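Local coordinates for protein cysteine desulfurase (PDB 6WCI) that probably removes sulfur from L-cysteine, leaving L-alanine and passing the sulfur to a carrier, with pyridoxal 5'-phosphate as cofactor, at residues 44-49 / 408-413; 132-137 / 184-189; 166-171 / 389-394. All blocks are in the same frame, centred on the assembly; numbering follows the deposited sequence.

Overall arrangement
After helix 26-30 the chain enters the smaller, six-stranded mixed sheet. Strand 43-47 meets the last helix, 408-422, in contact 1, which closes almost the whole chain into one loop. Contacts 2 and 3 both lie within that loop. Contact 2 closes a short loop in the seven-stranded sheet, pairing strand 135-139 with strand 185-191. Contact 3 starts between those two strands, in the turn after strand 160-164, and reaches forward to helix 386-392, so contacts 2 and 3 cross along the chain. Contact 3 joins the two sheet regions. Contacts 1 and 2 sit on opposite sides of the chain's centre, their own centres about 43 Å apart.

Contact 1 of 3, residues 44-49 / 408-413; sequences PLVYFD and HAEIER. With SO4 (sulfate ion), chain E.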
ATOM      1  N   PRO B  44       8.930  27.755  17.581  1.00 50.55           N
ATOM      2  CA  PRO B  44       9.589  26.493  17.222  1.00 47.93           C
ATOM      3  C   PRO B  44       8.618  25.323  17.318  1.00 52.50           C
ATOM      4  O   PRO B  44       7.725  25.307  18.161  1.00 48.63           O
ATOM      5  CB  PRO B  44      10.716  26.373  18.252  1.00 56.53           C
ATOM      6  CG  PRO B  44      11.016  27.823  18.652  1.00 51.46           C
ATOM      7  CD  PRO B  44       9.688  28.528  18.586  1.00 56.21           C
ATOM      8  N   LEU B  45       8.782  24.347  16.422  1.00 44.37           N
ATOM      9  CA  LEU B  45       7.961  23.143  16.475  1.00 45.25           C
ATOM     10  C   LEU B  45       8.456  22.202  17.566  1.00 46.50           C
ATOM     11  O   LEU B  45       9.652  21.915  17.656  1.00 50.55           O
ATOM     12  CB  LEU B  45       7.974  22.418  15.129  1.00 40.82           C
ATOM     13  CG  LEU B  45       7.343  21.029  15.168  1.00 39.86           C
ATOM     14  CD1 LEU B  45       5.874  21.122  15.510  1.00 41.33           C
ATOM     15  CD2 LEU B  45       7.554  20.316  13.811  1.00 38.10           C
ATOM     16  N   VAL B  46       7.535  21.714  18.387  1.00 49.62           N
ATOM     17  CA  VAL B  46       7.825  20.685  19.377  1.00 45.77           C
ATOM     18  C   VAL B  46       6.900  19.522  19.050  1.00 46.64           C
ATOM     19  O   VAL B  46       5.719  19.534  19.416  1.00 50.84           O
ATOM     20  CB  VAL B  46       7.620  21.176  20.815  1.00 55.16           C
ATOM     21  CG1 VAL B  46       7.863  20.045  21.791  1.00 49.54           C
ATOM     22  CG2 VAL B  46       8.542  22.356  21.123  1.00 54.95           C
ATOM     23  N   TYR B  47       7.431  18.515  18.354  1.00 48.04           N
ATOM     24  CA  TYR B  47       6.617  17.428  17.817  1.00 44.68           C
ATOM     25  C   TYR B  47       6.558  16.299  18.838  1.00 46.02           C
ATOM     26  O   TYR B  47       7.459  15.464  18.918  1.00 47.91           O
ATOM     27  CB  TYR B  47       7.169  16.941  16.481  1.00 39.10           C
ATOM     28  CG  TYR B  47       6.274  15.909  15.828  1.00 41.78           C
ATOM     29  CD1 TYR B  47       5.142  16.293  15.124  1.00 44.12           C
ATOM     30  CD2 TYR B  47       6.548  14.549  15.936  1.00 41.41           C
ATOM     31  CE1 TYR B  47       4.313  15.355  14.529  1.00 39.30           C
ATOM     32  CE2 TYR B  47       5.720  13.593  15.329  1.00 37.06           C
ATOM     33  CZ  TYR B  47       4.605  14.012  14.637  1.00 36.84           C
ATOM     34  OH  TYR B  47       3.755  13.090  14.056  1.00 40.59           O
ATOM     35  N   PHE B  48       5.492  16.274  19.623  1.00 44.99           N
ATOM     36  CA  PHE B  48       5.276  15.248  20.640  1.00 51.01           C
ATOM     37  C   PHE B  48       4.124  14.337  20.228  1.00 50.55           C
ATOM     38  O   PHE B  48       3.346  13.875  21.066  1.00 48.65           O
ATOM     39  CB  PHE B  48       5.012  15.870  22.012  1.00 51.49           C
ATOM     40  CG  PHE B  48       6.264  16.370  22.729  1.00 54.85           C
ATOM     41  CD1 PHE B  48       7.518  16.299  22.136  1.00 54.23           C
ATOM     42  CD2 PHE B  48       6.171  16.903  24.005  1.00 53.76           C
ATOM     43  CE1 PHE B  48       8.652  16.759  22.810  1.00 56.88           C
ATOM     44  CE2 PHE B  48       7.295  17.360  24.682  1.00 54.11           C
ATOM     45  CZ  PHE B  48       8.535  17.290  24.085  1.00 57.04           C
ATOM     46  N   ASP B  49       3.995  14.080  18.920  1.00 44.22           N
ATOM     47  CA  ASP B  49       2.959  13.196  18.389  1.00 45.82           C
ATOM     48  C   ASP B  49       3.574  12.046  17.593  1.00 47.26           C
ATOM     49  O   ASP B  49       3.054  11.631  16.555  1.00 42.96           O
ATOM     50  CB  ASP B  49       1.964  13.975  17.529  1.00 44.29           C
ATOM     51  CG  ASP B  49       0.657  13.231  17.337  1.00 47.79           C
ATOM     52  OD1 ASP B  49       0.341  12.389  18.196  1.00 47.67           O
ATOM     53  OD2 ASP B  49      -0.040  13.461  16.318  1.00 48.18           O
ATOM     54  N   HIS B 408      15.646  17.164  26.009  1.00 63.96           N
ATOM     55  CA  HIS B 408      15.240  17.582  27.350  1.00 65.23           C
ATOM     56  C   HIS B 408      14.800  19.037  27.368  1.00 65.12           C
ATOM     57  O   HIS B 408      13.882  19.399  28.115  1.00 65.66           O
ATOM     58  CB  HIS B 408      16.386  17.355  28.331  1.00 65.15           C
ATOM     59  CG  HIS B 408      16.697  15.911  28.558  1.00 68.09           C
ATOM     60  ND1 HIS B 408      15.832  15.060  29.212  1.00 65.45           N
ATOM     61  CD2 HIS B 408      17.770  15.161  28.209  1.00 65.15           C
ATOM     62  CE1 HIS B 408      16.355  13.848  29.255  1.00 64.99           C
ATOM     63  NE2 HIS B 408      17.531  13.881  28.653  1.00 70.75           N
ATOM     64  N   ALA B 409      15.424  19.869  26.528  1.00 63.13           N
ATOM     65  CA  ALA B 409      15.012  21.261  26.398  1.00 63.75           C
ATOM     66  C   ALA B 409      13.574  21.369  25.910  1.00 68.80           C
ATOM     67  O   ALA B 409      12.782  22.154  26.447  1.00 64.33           O
ATOM     68  CB  ALA B 409      15.963  21.993  25.451  1.00 62.60           C
ATOM     69  N   GLU B 410      13.213  20.584  24.884  1.00 60.37           N
ATOM     70  CA  GLU B 410      11.828  20.568  24.427  1.00 59.49           C
ATOM     71  C   GLU B 410      10.879  20.166  25.547  1.00 61.27           C
ATOM     72  O   GLU B 410       9.789  20.734  25.675  1.00 61.97           O
ATOM     73  CB  GLU B 410      11.663  19.612  23.246  1.00 56.71           C
ATOM     74  CG  GLU B 410      12.134  20.170  21.907  1.00 54.74           C
ATOM     75  CD  GLU B 410      12.054  19.116  20.834  1.00 53.72           C
ATOM     76  OE1 GLU B 410      12.013  17.925  21.212  1.00 55.00           O
ATOM     77  OE2 GLU B 410      12.016  19.467  19.629  1.00 53.67           O
ATOM     78  N   ILE B 411      11.264  19.166  26.344  1.00 62.06           N
ATOM     79  CA  ILE B 411      10.447  18.768  27.494  1.00 72.25           C
ATOM     80  C   ILE B 411      10.161  19.973  28.381  1.00 66.50           C
ATOM     81  O   ILE B 411       9.018  20.210  28.789  1.00 67.54           O
ATOM     82  CB  ILE B 411      11.134  17.640  28.287  1.00 67.96           C
ATOM     83  CG1 ILE B 411      11.128  16.334  27.490  1.00 62.37           C
ATOM     84  CG2 ILE B 411      10.441  17.428  29.646  1.00 67.24           C
ATOM     85  CD1 ILE B 411      12.032  15.262  28.057  1.00 62.84           C
ATOM     86  N   GLU B 412      11.193  20.771  28.667  1.00 67.75           N
ATOM     87  CA  GLU B 412      10.995  21.932  29.534  0.62 70.08           C
ATOM     88  C   GLU B 412      10.129  22.984  28.851  1.00 70.24           C
ATOM     89  O   GLU B 412       9.221  23.543  29.477  1.00 71.32           O
ATOM     90  CB  GLU B 412      12.343  22.521  29.954  0.62 71.30           C
ATOM     91  CG  GLU B 412      13.182  21.609  30.852  0.62 75.17           C
ATOM     92  CD  GLU B 412      12.550  21.359  32.223  0.62 82.51           C
ATOM     93  OE1 GLU B 412      12.882  20.335  32.856  0.62 82.89           O
ATOM     94  OE2 GLU B 412      11.723  22.180  32.669  0.62 93.91           O
ATOM     95  N   ARG B 413      10.377  23.247  27.560  1.00 67.39           N
ATOM     96  CA  ARG B 413       9.517  24.149  26.793  1.00 66.63           C
ATOM     97  C   ARG B 413       8.069  23.674  26.805  1.00 66.99           C
ATOM     98  O   ARG B 413       7.139  24.489  26.837  1.00 67.36           O
ATOM     99  CB  ARG B 413      10.012  24.252  25.349  1.00 63.99           C
ATOM    100  CG  ARG B 413      11.395  24.853  25.174  1.00 81.96           C
ATOM    101  CD  ARG B 413      11.683  25.103  23.696  1.00 82.44           C
ATOM    102  NE  ARG B 413      10.584  25.827  23.059  1.00 81.08           N
ATOM    103  CZ  ARG B 413      10.422  27.143  23.131  1.00 75.56           C
ATOM    104  NH1 ARG B 413      11.297  27.877  23.799  1.00 76.40           N
ATOM    105  NH2 ARG B 413       9.391  27.725  22.533  1.00 72.23           N
TER
HETATM  106  S   SO4 E 502      19.357  16.823  25.121  1.00 82.35           S
HETATM  107  O1  SO4 E 502      19.801  16.858  23.731  1.00 89.67           O
HETATM  108  O2  SO4 E 502      18.086  16.116  25.212  1.00 85.18           O
HETATM  109  O3  SO4 E 502      19.162  18.190  25.616  1.00 74.04           O
HETATM  110  O4  SO4 E 502      20.368  16.106  25.897  1.00 82.12           O
HETATM  111  O   HOH W   1       7.736  26.281  20.842  1.00 46.77           O
HETATM  112  O   HOH W   2       9.976  18.518  17.700  1.00 37.28           O
HETATM  113  O   HOH W   3      11.662  22.134  19.077  1.00 39.07           O
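E410, I411 and R413 of helix 408-422 pack against P44, V46 and F48. This is a helix-on-strand contact at the smaller sheet of a class-V aminotransferase-family protein (fold type I). The helix begins at H408, whose N donates to sulfate O2 (2.8 Å, N-H...O angle 163°). R324 also binds this sulfate, probably from the crystallisation liquor. E410 follows. Its CB lies 4.1 Å from V46 CG1. With CG trans to C (chi1 -79°), the extended chain slides past V46, running opposite to it, and carries the carboxylate to the F48 edge. The carboxylate and ring planes are 81° apart. OE1 lies at that edge and is hydrogen-bonded to N406. OE2 forms a salt bridge with R30. A water near OE2 accepts from Y47 N at 2.6 Å, which links the carboxylate to the strand. Next, I411 N sits at the edge of F48, 4.0 Å from CZ. I411 CG1 is also loosely near that CZ. R413 bends at chi3 and brings its guanidinium to P44. P44 CG lies over one face and V46 CG2 at the edge. NE is buried without a polar partner. NH2 donates to a water (2.8 Å) that in turn donates to P44 O.

Contact 2 of 3, residues 132-137 / 184-189; sequences AGDVIL and EVKLLA
L137 and V135 on one strand, and E184 beside V135 on the other, bury the largest areas where strands 135-139 and 185-191 run side by side in parallel. Both the backbone N and the O of L137 bond to the other strand. Its N donates almost straight to L187 O (2.8 Å, 176°), and its O accepts from A189 N at 2.7 Å. The side chain has CG anti to the backbone N (chi1 -173°). This lays it alongside L188, with CG 3.9 Å from L188 CD1. Its CB touches V185 CG1 at 3.8 Å. L177 and A180 of helix 174-180 pack on the same leucine.

V135 bonds in the same way. Its O accepts from K186 N at 2.9 Å. Its N reaches E184 O less directly, standing 36° out of the carbonyl plane. V135 CG1 meets V185 CG2, while CG2 lies 3.7 Å from E184 CG. The E184 side chain starts beside V135, then leads away, and OE2 is hydrogen-bonded to T182.

The register slips by one residue after V135, so I136 faces L187 and K186 is the extra residue of a beta bulge. I136 CG2 and L187 CD2 meet on the opposite face, 4.0 Å apart, and both residues pack on W150 of helix 148-157. A mainly parallel seven-stranded sheet with one antiparallel strand and helices on both faces is the large-domain sheet of fold-type I pyridoxal-phosphate enzymes.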
ATOM      1  N   ALA B 132     -17.891 -21.802  14.804  1.00 48.36           N
ATOM      2  CA  ALA B 132     -18.725 -21.435  15.933  1.00 49.25           C
ATOM      3  C   ALA B 132     -18.329 -22.247  17.164  1.00 50.52           C
ATOM      4  O   ALA B 132     -18.088 -23.457  17.085  1.00 46.05           O
ATOM      5  CB  ALA B 132     -20.196 -21.658  15.586  1.00 54.55           C
ATOM      6  N   GLY B 133     -18.240 -21.568  18.308  1.00 50.04           N
ATOM      7  CA  GLY B 133     -17.747 -22.148  19.534  1.00 52.40           C
ATOM      8  C   GLY B 133     -16.310 -21.773  19.856  1.00 46.45           C
ATOM      9  O   GLY B 133     -15.943 -21.717  21.033  1.00 46.35           O
ATOM     10  N   ASP B 134     -15.494 -21.516  18.839  1.00 38.18           N
ATOM     11  CA  ASP B 134     -14.128 -21.085  19.075  1.00 37.26           C
ATOM     12  C   ASP B 134     -14.107 -19.668  19.642  1.00 43.60           C
ATOM     13  O   ASP B 134     -14.996 -18.851  19.388  1.00 40.63           O
ATOM     14  CB  ASP B 134     -13.304 -21.120  17.787  1.00 33.72           C
ATOM     15  CG  ASP B 134     -13.166 -22.519  17.193  1.00 41.11           C
ATOM     16  OD1 ASP B 134     -13.166 -23.512  17.943  1.00 39.87           O
ATOM     17  OD2 ASP B 134     -13.021 -22.611  15.949  1.00 42.53           O
ATOM     18  N   VAL B 135     -13.064 -19.371  20.401  1.00 44.48           N
ATOM     19  CA  VAL B 135     -12.935 -18.085  21.069  1.00 41.40           C
ATOM     20  C   VAL B 135     -11.677 -17.405  20.573  1.00 34.31           C
ATOM     21  O   VAL B 135     -10.620 -18.040  20.484  1.00 41.42           O
ATOM     22  CB  VAL B 135     -12.910 -18.256  22.595  1.00 40.51           C
ATOM     23  CG1 VAL B 135     -12.582 -16.922  23.286  1.00 42.65           C
ATOM     24  CG2 VAL B 135     -14.244 -18.805  23.045  1.00 39.90           C
ATOM     25  N   ILE B 136     -11.807 -16.128  20.213  1.00 34.23           N
ATOM     26  CA  ILE B 136     -10.680 -15.247  19.943  1.00 36.18           C
ATOM     27  C   ILE B 136     -10.508 -14.358  21.169  1.00 42.33           C
ATOM     28  O   ILE B 136     -11.447 -13.672  21.590  1.00 36.28           O
ATOM     29  CB  ILE B 136     -10.911 -14.396  18.685  1.00 31.55           C
ATOM     30  CG1 ILE B 136     -11.189 -15.283  17.462  1.00 38.48           C
ATOM     31  CG2 ILE B 136      -9.722 -13.455  18.435  1.00 38.87           C
ATOM     32  CD1 ILE B 136     -11.635 -14.501  16.243  1.00 40.42           C
ATOM     33  N   LEU B 137      -9.321 -14.377  21.751  1.00 34.35           N
ATOM     34  CA  LEU B 137      -9.051 -13.623  22.971  1.00 35.67           C
ATOM     35  C   LEU B 137      -8.261 -12.380  22.580  1.00 34.98           C
ATOM     36  O   LEU B 137      -7.219 -12.488  21.925  1.00 40.50           O
ATOM     37  CB  LEU B 137      -8.291 -14.483  23.980  1.00 36.85           C
ATOM     38  CG  LEU B 137      -8.077 -13.893  25.377  1.00 44.50           C
ATOM     39  CD1 LEU B 137      -9.412 -13.643  26.052  1.00 42.14           C
ATOM     40  CD2 LEU B 137      -7.211 -14.808  26.230  1.00 45.99           C
ATOM     41  N   GLU B 184     -11.175 -23.671  24.550  1.00 45.82           N
ATOM     42  CA  GLU B 184     -11.925 -23.185  23.396  1.00 47.23           C
ATOM     43  C   GLU B 184     -11.286 -21.972  22.737  1.00 45.02           C
ATOM     44  O   GLU B 184     -11.694 -21.589  21.629  1.00 40.81           O
ATOM     45  CB  GLU B 184     -13.367 -22.866  23.798  1.00 56.34           C
ATOM     46  CG  GLU B 184     -13.497 -21.878  24.929  1.00 64.81           C
ATOM     47  CD  GLU B 184     -13.563 -22.545  26.290  1.00 67.06           C
ATOM     48  OE1 GLU B 184     -13.319 -23.770  26.387  1.00 65.66           O
ATOM     49  OE2 GLU B 184     -13.860 -21.828  27.263  1.00 65.19           O
ATOM     50  N   VAL B 185     -10.286 -21.371  23.375  1.00 45.45           N
ATOM     51  CA  VAL B 185      -9.582 -20.235  22.801  1.00 40.44           C
ATOM     52  C   VAL B 185      -8.588 -20.750  21.770  1.00 40.14           C
ATOM     53  O   VAL B 185      -7.736 -21.589  22.080  1.00 39.16           O
ATOM     54  CB  VAL B 185      -8.862 -19.421  23.886  1.00 39.23           C
ATOM     55  CG1 VAL B 185      -8.224 -18.220  23.260  1.00 37.41           C
ATOM     56  CG2 VAL B 185      -9.828 -19.020  24.998  1.00 40.21           C
ATOM     57  N   LYS B 186      -8.678 -20.230  20.546  1.00 35.55           N
ATOM     58  CA  LYS B 186      -7.771 -20.637  19.487  1.00 34.44           C
ATOM     59  C   LYS B 186      -6.793 -19.551  19.061  1.00 36.94           C
ATOM     60  O   LYS B 186      -5.812 -19.871  18.375  1.00 32.62           O
ATOM     61  CB  LYS B 186      -8.571 -21.118  18.265  1.00 35.55           C
ATOM     62  CG  LYS B 186      -9.608 -22.195  18.576  1.00 35.07           C
ATOM     63  CD  LYS B 186      -8.951 -23.430  19.172  1.00 38.48           C
ATOM     64  CE  LYS B 186      -9.976 -24.499  19.484  1.00 47.66           C
ATOM     65  NZ  LYS B 186      -9.409 -25.597  20.332  1.00 54.55           N
ATOM     66  N   LEU B 187      -7.023 -18.289  19.442  1.00 33.25           N
ATOM     67  CA  LEU B 187      -6.175 -17.189  19.001  1.00 36.95           C
ATOM     68  C   LEU B 187      -6.180 -16.071  20.042  1.00 33.09           C
ATOM     69  O   LEU B 187      -7.210 -15.793  20.667  1.00 35.83           O
ATOM     70  CB  LEU B 187      -6.628 -16.634  17.633  1.00 34.79           C
ATOM     71  CG  LEU B 187      -5.692 -15.643  16.923  1.00 33.38           C
ATOM     72  CD1 LEU B 187      -5.697 -15.841  15.385  1.00 39.69           C
ATOM     73  CD2 LEU B 187      -5.982 -14.175  17.257  1.00 32.10           C
ATOM     74  N   LEU B 188      -5.023 -15.431  20.209  1.00 32.97           N
ATOM     75  CA  LEU B 188      -4.835 -14.333  21.161  1.00 35.99           C
ATOM     76  C   LEU B 188      -4.240 -13.142  20.431  1.00 35.21           C
ATOM     77  O   LEU B 188      -3.165 -13.255  19.833  1.00 38.30           O
ATOM     78  CB  LEU B 188      -3.922 -14.742  22.319  1.00 34.91           C
ATOM     79  CG  LEU B 188      -3.407 -13.621  23.229  1.00 35.81           C
ATOM     80  CD1 LEU B 188      -4.538 -12.962  24.003  1.00 36.74           C
ATOM     81  CD2 LEU B 188      -2.356 -14.165  24.169  1.00 37.21           C
ATOM     82  N   ALA B 189      -4.943 -12.008  20.471  1.00 38.24           N
ATOM     83  CA  ALA B 189      -4.469 -10.757  19.884  1.00 37.93           C
ATOM     84  C   ALA B 189      -3.943  -9.881  21.012  1.00 41.36           C
ATOM     85  O   ALA B 189      -4.722  -9.347  21.808  1.00 41.89           O
ATOM     86  CB  ALA B 189      -5.574 -10.046  19.101  1.00 32.96           C
TER

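Contact 3 of 3, residues 166-171 / 389-394; sequences ITPDGA and LQYFGV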
ATOM      1  N   ILE B 166      -7.200  -5.588  31.875  1.00 49.90           N
ATOM      2  CA  ILE B 166      -6.018  -4.905  32.370  1.00 51.03           C
ATOM      3  C   ILE B 166      -6.306  -4.448  33.795  1.00 53.46           C
ATOM      4  O   ILE B 166      -7.457  -4.364  34.221  1.00 58.81           O
ATOM      5  CB  ILE B 166      -5.619  -3.712  31.475  1.00 51.73           C
ATOM      6  CG1 ILE B 166      -6.712  -2.644  31.480  1.00 53.06           C
ATOM      7  CG2 ILE B 166      -5.365  -4.182  30.031  1.00 47.13           C
ATOM      8  CD1 ILE B 166      -6.197  -1.239  31.187  1.00 55.00           C
ATOM      9  N   THR B 167      -5.244  -4.161  34.534  1.00 57.04           N
ATOM     10  CA  THR B 167      -5.385  -3.566  35.855  1.00 56.43           C
ATOM     11  C   THR B 167      -5.218  -2.051  35.776  1.00 60.58           C
ATOM     12  O   THR B 167      -4.602  -1.531  34.839  1.00 61.19           O
ATOM     13  CB  THR B 167      -4.363  -4.172  36.825  1.00 61.61           C
ATOM     14  OG1 THR B 167      -3.048  -4.075  36.275  1.00 68.18           O
ATOM     15  CG2 THR B 167      -4.677  -5.624  37.066  1.00 64.03           C
ATOM     16  N   PRO B 168      -5.780  -1.298  36.748  1.00 62.29           N
ATOM     17  CA  PRO B 168      -5.849   0.169  36.618  1.00 60.92           C
ATOM     18  C   PRO B 168      -4.523   0.884  36.396  1.00 60.38           C
ATOM     19  O   PRO B 168      -4.524   2.079  36.091  1.00 62.71           O
ATOM     20  CB  PRO B 168      -6.467   0.605  37.952  1.00 62.86           C
ATOM     21  CG  PRO B 168      -7.285  -0.558  38.378  1.00 67.05           C
ATOM     22  CD  PRO B 168      -6.543  -1.780  37.915  1.00 64.02           C
ATOM     23  N   ASP B 169      -3.397   0.203  36.574  1.00 59.98           N
ATOM     24  CA  ASP B 169      -2.105   0.792  36.254  1.00 68.91           C
ATOM     25  C   ASP B 169      -1.734   0.615  34.780  1.00 57.66           C
ATOM     26  O   ASP B 169      -0.624   0.992  34.378  1.00 58.22           O
ATOM     27  CB  ASP B 169      -1.016   0.198  37.156  1.00 61.05           C
ATOM     28  CG  ASP B 169      -0.792  -1.287  36.906  1.00 71.30           C
ATOM     29  OD1 ASP B 169      -1.719  -1.963  36.407  1.00 63.66           O
ATOM     30  OD2 ASP B 169       0.317  -1.779  37.210  1.00 69.67           O
ATOM     31  N   GLY B 170      -2.633   0.056  33.971  1.00 55.86           N
ATOM     32  CA  GLY B 170      -2.392  -0.132  32.553  1.00 60.48           C
ATOM     33  C   GLY B 170      -1.660  -1.403  32.187  1.00 55.24           C
ATOM     34  O   GLY B 170      -1.323  -1.590  31.014  1.00 50.32           O
ATOM     35  N   ALA B 171      -1.380  -2.267  33.153  1.00 62.61           N
ATOM     36  CA  ALA B 171      -0.694  -3.519  32.897  1.00 62.81           C
ATOM     37  C   ALA B 171      -1.710  -4.603  32.585  1.00 56.35           C
ATOM     38  O   ALA B 171      -2.853  -4.563  33.049  1.00 54.55           O
ATOM     39  CB  ALA B 171       0.155  -3.932  34.102  1.00 68.41           C
ATOM     40  N   LEU B 389     -10.356   3.072  26.431  1.00 61.60           N
ATOM     41  CA  LEU B 389     -10.930   4.263  27.052  1.00 67.99           C
ATOM     42  C   LEU B 389     -12.215   3.953  27.810  1.00 68.45           C
ATOM     43  O   LEU B 389     -12.519   4.615  28.807  1.00 74.83           O
ATOM     44  CB  LEU B 389     -11.195   5.333  25.994  1.00 68.43           C
ATOM     45  CG  LEU B 389     -10.076   6.343  25.731  1.00 73.18           C
ATOM     46  CD1 LEU B 389      -8.919   5.729  24.946  1.00 65.00           C
ATOM     47  CD2 LEU B 389     -10.629   7.559  25.014  1.00 75.52           C
ATOM     48  N   GLN B 390     -12.986   2.966  27.356  1.00 65.46           N
ATOM     49  CA  GLN B 390     -14.218   2.632  28.060  1.00 65.94           C
ATOM     50  C   GLN B 390     -13.920   2.057  29.439  1.00 68.80           C
ATOM     51  O   GLN B 390     -14.608   2.382  30.411  1.00 68.35           O
ATOM     52  CB  GLN B 390     -15.051   1.658  27.232  1.00 64.99           C
ATOM     53  N   TYR B 391     -12.886   1.219  29.547  1.00 70.50           N
ATOM     54  CA  TYR B 391     -12.501   0.674  30.848  1.00 70.62           C
ATOM     55  C   TYR B 391     -12.119   1.779  31.831  1.00 74.13           C
ATOM     56  O   TYR B 391     -12.423   1.689  33.028  1.00 71.79           O
ATOM     57  CB  TYR B 391     -11.350  -0.317  30.672  1.00 65.09           C
ATOM     58  CG  TYR B 391     -10.618  -0.668  31.953  1.00 70.06           C
ATOM     59  CD1 TYR B 391     -11.107  -1.643  32.816  1.00 71.60           C
ATOM     60  CD2 TYR B 391      -9.428  -0.027  32.292  1.00 70.88           C
ATOM     61  CE1 TYR B 391     -10.436  -1.963  33.985  1.00 70.57           C
ATOM     62  CE2 TYR B 391      -8.755  -0.341  33.451  1.00 69.43           C
ATOM     63  CZ  TYR B 391      -9.257  -1.310  34.292  1.00 70.95           C
ATOM     64  OH  TYR B 391      -8.575  -1.616  35.446  1.00 72.95           O
ATOM     65  N   PHE B 392     -11.441   2.825  31.355  1.00 71.77           N
ATOM     66  CA  PHE B 392     -11.062   3.906  32.257  1.00 75.86           C
ATOM     67  C   PHE B 392     -12.201   4.885  32.513  1.00 77.78           C
ATOM     68  O   PHE B 392     -12.140   5.648  33.483  1.00 82.80           O
ATOM     69  CB  PHE B 392      -9.826   4.632  31.716  1.00 71.09           C
ATOM     70  CG  PHE B 392      -8.544   3.902  31.992  1.00 68.70           C
ATOM     71  CD1 PHE B 392      -7.986   3.916  33.260  1.00 71.05           C
ATOM     72  CD2 PHE B 392      -7.909   3.183  30.997  1.00 68.56           C
ATOM     73  CE1 PHE B 392      -6.813   3.235  33.526  1.00 70.64           C
ATOM     74  CE2 PHE B 392      -6.731   2.501  31.255  1.00 69.41           C
ATOM     75  CZ  PHE B 392      -6.188   2.522  32.525  1.00 73.16           C
ATOM     76  N   GLY B 393     -13.250   4.857  31.694  1.00 78.45           N
ATOM     77  CA  GLY B 393     -14.368   5.756  31.886  1.00 73.45           C
ATOM     78  C   GLY B 393     -14.104   7.192  31.501  1.00 80.68           C
ATOM     79  O   GLY B 393     -14.765   8.092  32.024  1.00 75.72           O
ATOM     80  N   VAL B 394     -13.162   7.441  30.593  1.00 78.23           N
ATOM     81  CA  VAL B 394     -12.840   8.794  30.161  1.00 75.52           C
ATOM     82  C   VAL B 394     -13.106   8.894  28.667  1.00 73.14           C
ATOM     83  O   VAL B 394     -12.875   7.941  27.919  1.00 67.65           O
ATOM     84  CB  VAL B 394     -11.384   9.175  30.505  1.00 74.46           C
ATOM     85  CG1 VAL B 394     -11.127   8.970  31.989  1.00 73.62           C
ATOM     86  CG2 VAL B 394     -10.394   8.368  29.669  1.00 70.53           C
TER
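The Y391 ring has I166 CG1 over one face in a CH-pi contact, 4.0 Å from the centroid and 24° off the normal. P168 N lies at its hydroxyl edge, and F392 CE2 at another part of the edge. F392 in turn has Y391 CD2 above one face, offset toward the rim, and P168 O at its edge, 3.6 Å from CE1. I166 CD1 fills the corner between the two rings. It is 3.5 Å from Y391 CE2 and 3.8 Å from F392 CE2. Y391 has CG anti to its backbone N (chi1 164°), which sends the ring out from the helix to I166. Y391 OH ends 3.2 Å from P168 CD. P168 N, a proline nitrogen, cannot donate to that oxygen, so the two are in plain contact.

Y391 and F392 are the last residues of helix 386-392, which starts just after the oxidised C384. The facing turn follows strand 160-164 of the larger sheet. F392 also packs on R343 and I345 of the smaller sheet, so the contact bridges the two regions. T167 to G170 form a type I beta turn, closed by G170 N to T167 O at 2.7 Å. A171 N donates to D169 OD1 from above the carboxylate plane, an Asx turn.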